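Local coordinates for protein putative hyaluronoglucosaminidase (Clostridium perfringens, PDB 6PWI) that is a family 84 glycoside hydrolase, probably with hexosaminidase activity, here a fragment of a longer, probably secreted and cell-wall-anchored protein, at residues E62-A67 with F96-N101. Residues are numbered along the deposited sequence; the frame is centred on the assembly and turned at random.
Sequences EGIDEA and FLIGIN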
loop_
_atom_site.group_PDB
_atom_site.type_symbol
_atom_site.label_atom_id
_atom_site.label_comp_id
_atom_site.label_asym_id
_atom_site.label_seq_id
_atom_site.Cartn_x
_atom_site.Cartn_y
_atom_site.Cartn_z
ATOM N N GLU A 62 19.005 20.726 15.752
ATOM C CA GLU A 62 17.980 21.760 15.759
ATOM C C GLU A 62 17.006 21.579 14.594
ATOM O O GLU A 62 15.870 22.040 14.672
ATOM C CB GLU A 62 18.639 23.143 15.739
ATOM C CG GLU A 62 19.371 23.481 17.025
ATOM C CD GLU A 62 18.481 23.675 18.243
ATOM O OE1 GLU A 62 17.410 24.299 18.095
ATOM O OE2 GLU A 62 18.856 23.207 19.340
ATOM N N GLY A 63 17.450 20.909 13.524
ATOM C CA GLY A 63 16.639 20.731 12.329
ATOM C C GLY A 63 15.600 19.611 12.439
ATOM O O GLY A 63 14.743 19.488 11.562
ATOM N N ILE A 64 15.689 18.800 13.506
ATOM C CA ILE A 64 14.827 17.644 13.712
ATOM C C ILE A 64 13.495 18.112 14.309
ATOM O O ILE A 64 13.482 18.809 15.323
ATOM C CB ILE A 64 15.553 16.602 14.594
ATOM C CG1 ILE A 64 16.918 16.181 14.030
ATOM C CG2 ILE A 64 14.665 15.405 14.898
ATOM C CD1 ILE A 64 16.920 15.759 12.574
ATOM N N ASP A 65 12.372 17.742 13.669
ATOM C CA ASP A 65 11.057 18.252 14.050
ATOM C C ASP A 65 10.424 17.367 15.121
ATOM O O ASP A 65 10.974 16.321 15.469
ATOM C CB ASP A 65 10.146 18.490 12.840
ATOM C CG ASP A 65 9.667 17.244 12.100
ATOM O OD1 ASP A 65 9.718 16.131 12.683
ATOM O OD2 ASP A 65 9.234 17.394 10.929
ATOM N N GLU A 66 9.260 17.794 15.631
ATOM C CA GLU A 66 8.641 17.132 16.770
ATOM C C GLU A 66 8.229 15.705 16.406
ATOM O O GLU A 66 8.404 14.787 17.210
ATOM C CB GLU A 66 7.480 17.943 17.347
ATOM C CG GLU A 66 7.923 19.058 18.290
ATOM C CD GLU A 66 8.655 18.662 19.572
ATOM O OE1 GLU A 66 8.094 17.861 20.361
ATOM O OE2 GLU A 66 9.790 19.162 19.791
ATOM N N ALA A 67 7.689 15.528 15.193
ATOM C CA ALA A 67 7.240 14.220 14.737
ATOM C C ALA A 67 8.408 13.232 14.724
ATOM O O ALA A 67 8.237 12.059 15.049
ATOM C CB ALA A 67 6.578 14.336 13.385
ATOM N N PHE A 96 21.874 7.995 21.276
ATOM C CA PHE A 96 21.107 8.139 20.046
ATOM C C PHE A 96 21.277 9.556 19.513
ATOM O O PHE A 96 20.838 10.502 20.157
ATOM C CB PHE A 96 19.623 7.858 20.296
ATOM C CG PHE A 96 19.330 6.435 20.696
ATOM C CD1 PHE A 96 18.919 5.505 19.754
ATOM C CD2 PHE A 96 19.504 6.012 22.006
ATOM C CE1 PHE A 96 18.668 4.191 20.116
ATOM C CE2 PHE A 96 19.257 4.695 22.367
ATOM C CZ PHE A 96 18.835 3.788 21.422
ATOM N N LEU A 97 21.937 9.700 18.357
ATOM C CA LEU A 97 22.088 11.016 17.751
ATOM C C LEU A 97 21.277 11.071 16.458
ATOM O O LEU A 97 21.437 10.216 15.585
ATOM C CB LEU A 97 23.566 11.333 17.473
ATOM C CG LEU A 97 24.622 10.875 18.485
ATOM C CD1 LEU A 97 25.978 11.469 18.138
ATOM C CD2 LEU A 97 24.248 11.230 19.915
ATOM N N ILE A 98 20.406 12.082 16.343
ATOM C CA ILE A 98 19.635 12.288 15.128
ATOM C C ILE A 98 20.014 13.640 14.528
ATOM O O ILE A 98 19.945 14.665 15.207
ATOM C CB ILE A 98 18.119 12.176 15.388
ATOM C CG1 ILE A 98 17.751 10.916 16.181
ATOM C CG2 ILE A 98 17.343 12.271 14.081
ATOM C CD1 ILE A 98 18.085 9.605 15.493
ATOM N N GLY A 99 20.395 13.634 13.244
ATOM C CA GLY A 99 20.913 14.842 12.633
ATOM C C GLY A 99 20.648 14.905 11.137
ATOM O O GLY A 99 20.205 13.928 10.538
ATOM N N ILE A 100 20.954 16.069 10.554
ATOM C CA ILE A 100 20.754 16.324 9.140
ATOM C C ILE A 100 22.107 16.614 8.499
ATOM O O ILE A 100 22.926 17.334 9.057
ATOM C CB ILE A 100 19.743 17.471 8.937
ATOM C CG1 ILE A 100 18.327 17.019 9.305
ATOM C CG2 ILE A 100 19.817 18.053 7.525
ATOM C CD1 ILE A 100 17.387 18.161 9.604
ATOM N N ASN A 101 22.321 16.035 7.317
ATOM C CA ASN A 101 23.555 16.176 6.568
ATOM C C ASN A 101 23.791 17.641 6.202
ATOM O O ASN A 101 22.860 18.334 5.782
ATOM C CB ASN A 101 23.517 15.279 5.333
ATOM C CG ASN A 101 24.705 15.505 4.429
ATOM O OD1 ASN A 101 25.834 15.174 4.790
ATOM N ND2 ASN A 101 24.449 16.089 3.272
#
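Ile64 reaches from the loop ahead of helix 66-78 onto the C-terminal end of strand 94-100, where its longer branch settles between the side chains of Ile98 and Ile100. Along this branch, CB is the branch point: CG1 lies beside the backbone N and anti to the carbonyl carbon (chi1 -55°), which turns it to the strand, while CG2 stands anti to the backbone N. Ile64 CG1 comes first against the backbone, 3.6 Å from the carbonyl O of Ile98, and also near Ile98 CG2. The terminal Ile64 CD1 then meets both isoleucines, lying 3.8 Å from Ile98 CG2 and 3.8 Å from Ile100 CG1. Beta-branched isoleucine suits these strand positions, and the longer arm of Ile64 can reach between them. The side chains of Ile64 and Ile98 cross at about a right angle, whereas those of Ile64 and Ile100 run past each other in opposite directions. Gly99, between the two isoleucines, adds only backbone, its C 4.1 Å from Ile64 CD1.

The outer edge is made by Ile100, whose extended chain (chi2 160°) brings CD1 to 3.5 Å from the carbonyl O of Gly63. Gly63, having no side chain, lets this methyl lie against its backbone carbonyl. On the inner side, Ile98 continues onto Ala147 and Ile151 of helix 144-158, so apolar side chains join loop, strand and helix.

Strand 94-100 pairs in parallel with strand 55-60, which leads into this loop, within the domain related to family 20 domain 2, well away from the predicted proton donor. Asp65 caps helix 66-78 and forms a salt bridge with Lys248. Between the two segments, then, cohesion is essentially apolar: it rests on shape and burial of methyl and methylene groups, while the polar bonds of Asp65 and of the Ile100 backbone N, to Glu61, go to partners outside the two segments.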